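Local coordinates for protein cysteine hydrolase (PDB 6V98) that is a type VI secretion system effector of Vibrio cholerae, probably a cysteine hydrolase related to the clan CA peptidases, at residues Val47-Gly52 with Glu125-Leu130. Residues are numbered along the deposited sequence; the frame is centred on the assembly and turned at random.
Sequences VILING and EADSWL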
ATOM      1  N   VAL A  47       1.208   0.441   0.106  1.00 19.25           N
ATOM      2  CA  VAL A  47       1.016  -0.503  -0.993  1.00 19.12           C
ATOM      3  C   VAL A  47       2.313  -1.257  -1.256  1.00 21.62           C
ATOM      4  O   VAL A  47       3.392  -0.665  -1.323  1.00 21.51           O
ATOM      5  CB  VAL A  47       0.495   0.196  -2.273  1.00 19.44           C
ATOM      6  CG1 VAL A  47       1.460   1.278  -2.768  1.00 20.39           C
ATOM      7  CG2 VAL A  47       0.170  -0.835  -3.364  1.00 21.75           C
ATOM      8  N   ILE A  48       2.197  -2.572  -1.389  1.00 19.41           N
ATOM      9  CA  ILE A  48       3.293  -3.424  -1.819  1.00 19.94           C
ATOM     10  C   ILE A  48       3.158  -3.663  -3.310  1.00 21.13           C
ATOM     11  O   ILE A  48       2.066  -3.972  -3.799  1.00 24.87           O
ATOM     12  CB  ILE A  48       3.280  -4.763  -1.065  1.00 21.42           C
ATOM     13  CG1 ILE A  48       3.417  -4.513   0.434  1.00 20.80           C
ATOM     14  CG2 ILE A  48       4.403  -5.652  -1.585  1.00 24.35           C
ATOM     15  CD1 ILE A  48       3.251  -5.786   1.298  1.00 23.85           C
ATOM     16  N   LEU A  49       4.271  -3.561  -4.029  1.00 20.92           N
ATOM     17  CA  LEU A  49       4.305  -3.787  -5.469  1.00 25.96           C
ATOM     18  C   LEU A  49       5.314  -4.886  -5.768  1.00 24.76           C
ATOM     19  O   LEU A  49       6.474  -4.785  -5.363  1.00 24.11           O
ATOM     20  CB  LEU A  49       4.689  -2.500  -6.210  1.00 23.06           C
ATOM     21  CG  LEU A  49       5.009  -2.675  -7.695  1.00 25.81           C
ATOM     22  CD1 LEU A  49       3.740  -2.951  -8.467  1.00 24.92           C
ATOM     23  CD2 LEU A  49       5.702  -1.440  -8.244  1.00 26.34           C
ATOM     24  N   ILE A  50       4.887  -5.931  -6.476  1.00 24.81           N
ATOM     25  CA  ILE A  50       5.752  -7.079  -6.742  1.00 25.60           C
ATOM     26  C   ILE A  50       5.801  -7.374  -8.236  1.00 31.64           C
ATOM     27  O   ILE A  50       4.756  -7.485  -8.888  1.00 30.04           O
ATOM     28  CB  ILE A  50       5.290  -8.332  -5.985  1.00 24.75           C
ATOM     29  CG1 ILE A  50       5.288  -8.057  -4.486  1.00 27.75           C
ATOM     30  CG2 ILE A  50       6.221  -9.505  -6.323  1.00 24.37           C
ATOM     31  CD1 ILE A  50       4.545  -9.103  -3.686  1.00 25.43           C
ATOM     32  N   ASN A  51       7.019  -7.509  -8.765  1.00 27.20           N
ATOM     33  CA  ASN A  51       7.241  -8.014 -10.117  1.00 28.31           C
ATOM     34  C   ASN A  51       6.916  -9.504 -10.174  1.00 31.72           C
ATOM     35  O   ASN A  51       7.568 -10.311  -9.501  1.00 32.09           O
ATOM     36  CB  ASN A  51       8.692  -7.782 -10.535  1.00 26.98           C
ATOM     37  CG  ASN A  51       8.926  -8.076 -12.009  1.00 32.07           C
ATOM     38  OD1 ASN A  51       8.666  -9.181 -12.477  1.00 37.28           O
ATOM     39  ND2 ASN A  51       9.388  -7.075 -12.750  1.00 35.68           N
ATOM     40  N   GLY A  52       5.921  -9.869 -10.988  1.00 29.48           N
ATOM     41  CA  GLY A  52       5.487 -11.257 -11.058  1.00 28.79           C
ATOM     42  C   GLY A  52       6.481 -12.203 -11.700  1.00 30.62           C
ATOM     43  O   GLY A  52       6.367 -13.421 -11.515  1.00 34.39           O
ATOM     44  N   GLU A 125       4.846   0.419 -14.976  1.00 21.69           N
ATOM     45  CA  GLU A 125       3.975   1.589 -14.910  1.00 25.51           C
ATOM     46  C   GLU A 125       3.709   2.010 -13.471  1.00 25.88           C
ATOM     47  O   GLU A 125       3.663   3.209 -13.164  1.00 23.50           O
ATOM     48  CB  GLU A 125       2.663   1.304 -15.622  1.00 25.22           C
ATOM     49  CG  GLU A 125       2.797   1.127 -17.133  1.00 25.48           C
ATOM     50  CD  GLU A 125       3.123  -0.292 -17.556  1.00 34.00           C
ATOM     51  OE1 GLU A 125       3.191  -0.529 -18.781  1.00 35.79           O
ATOM     52  OE2 GLU A 125       3.314  -1.164 -16.674  1.00 27.42           O
ATOM     53  N   ALA A 126       3.493   1.040 -12.580  1.00 22.15           N
ATOM     54  CA  ALA A 126       3.265   1.373 -11.175  1.00 24.74           C
ATOM     55  C   ALA A 126       4.514   1.970 -10.547  1.00 24.03           C
ATOM     56  O   ALA A 126       4.436   2.957  -9.799  1.00 22.06           O
ATOM     57  CB  ALA A 126       2.831   0.126 -10.403  1.00 24.43           C
ATOM     58  N   ASP A 127       5.672   1.368 -10.821  1.00 24.95           N
ATOM     59  CA  ASP A 127       6.926   1.896 -10.293  1.00 27.92           C
ATOM     60  C   ASP A 127       7.167   3.314 -10.785  1.00 25.01           C
ATOM     61  O   ASP A 127       7.560   4.197 -10.009  1.00 26.50           O
ATOM     62  CB  ASP A 127       8.082   0.979 -10.694  1.00 27.89           C
ATOM     63  CG  ASP A 127       9.348   1.282  -9.933  1.00 35.73           C
ATOM     64  OD1 ASP A 127       9.352   1.069  -8.705  1.00 31.55           O
ATOM     65  OD2 ASP A 127      10.330   1.728 -10.564  1.00 42.00           O
ATOM     66  N   SER A 128       6.909   3.557 -12.068  1.00 24.41           N
ATOM     67  CA  SER A 128       7.061   4.903 -12.617  1.00 25.97           C
ATOM     68  C   SER A 128       6.088   5.894 -11.977  1.00 27.83           C
ATOM     69  O   SER A 128       6.455   7.044 -11.693  1.00 24.25           O
ATOM     70  CB  SER A 128       6.862   4.858 -14.134  1.00 26.94           C
ATOM     71  OG  SER A 128       7.019   6.159 -14.684  1.00 41.36           O
ATOM     72  N   TRP A 129       4.840   5.476 -11.756  1.00 25.58           N
ATOM     73  CA  TRP A 129       3.845   6.367 -11.153  1.00 23.43           C
ATOM     74  C   TRP A 129       4.232   6.734  -9.724  1.00 26.88           C
ATOM     75  O   TRP A 129       4.170   7.909  -9.334  1.00 23.64           O
ATOM     76  CB  TRP A 129       2.469   5.696 -11.207  1.00 21.35           C
ATOM     77  CG  TRP A 129       1.254   6.521 -10.830  1.00 22.76           C
ATOM     78  CD1 TRP A 129       0.388   7.134 -11.686  1.00 26.15           C
ATOM     79  CD2 TRP A 129       0.744   6.750  -9.511  1.00 23.26           C
ATOM     80  NE1 TRP A 129      -0.622   7.741 -10.984  1.00 26.51           N
ATOM     81  CE2 TRP A 129      -0.424   7.527  -9.645  1.00 25.04           C
ATOM     82  CE3 TRP A 129       1.173   6.387  -8.230  1.00 23.12           C
ATOM     83  CZ2 TRP A 129      -1.175   7.944  -8.549  1.00 28.74           C
ATOM     84  CZ3 TRP A 129       0.422   6.793  -7.136  1.00 23.65           C
ATOM     85  CH2 TRP A 129      -0.738   7.562  -7.300  1.00 23.18           C
ATOM     86  N   LEU A 130       4.655   5.741  -8.936  1.00 25.17           N
ATOM     87  CA  LEU A 130       5.059   5.982  -7.553  1.00 24.38           C
ATOM     88  C   LEU A 130       6.296   6.873  -7.477  1.00 24.09           C
ATOM     89  O   LEU A 130       6.343   7.810  -6.668  1.00 24.11           O
ATOM     90  CB  LEU A 130       5.298   4.639  -6.860  1.00 20.15           C
ATOM     91  CG  LEU A 130       3.980   3.883  -6.678  1.00 21.35           C
ATOM     92  CD1 LEU A 130       4.247   2.375  -6.502  1.00 27.04           C
ATOM     93  CD2 LEU A 130       3.192   4.446  -5.502  1.00 23.40           C
TER
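Leu49, on strand 44-50, plants the fork of its isobutyl group on the turn of helix 123-134 that carries Ala126 and Asp127. The contact is apolar. With CG anti to the backbone N (chi1 169°), the leucine extends off the sheet and spreads both methyls over the helix: Leu49 CD1 lies 3.7 Å from Ala126 CB, and Leu49 CD2 touches the same Ala126 CB at 3.9 Å. Ala126 suits this place because its single methyl, aimed at the strand, lets the fork come close to the helix backbone; Leu49 CD2 reaches 3.8 Å from Asp127 N. One turn further on, Leu130 points the same way, its CD1 loosely meeting Leu49 CD2 at 4.4 Å. The spacing of four residues puts Ala126 and Leu130 on one stripe of the helix, tied by the backbone bond from Leu130 N to Ala126 O.

Asp127 joins through its carbon, with Asp127 CB 4.2 Å from Leu49 CD2. Its carboxylate takes no part in the contact; OD2 makes a salt bridge with Arg131 NE of the same helix.

A helix here is laid against a sheet face: the axes of strand 47-50 and helix 125-130 come within 9.8 Å, their N-to-C directions 138° apart, nearer antiparallel than parallel. Strand 44-50 pairs with strands 5-12 and 57-63. Ile48 and Ile50 face away from this helix, whereas Leu49 also rests on Leu7 and Phe122. Helix 154-162 closes the neighbouring side, its Leu159 touching Val47 and Trp129 and its Phe155 touching Leu130, so that both helices share the hydrophobic core beneath one face of the antiparallel sheet.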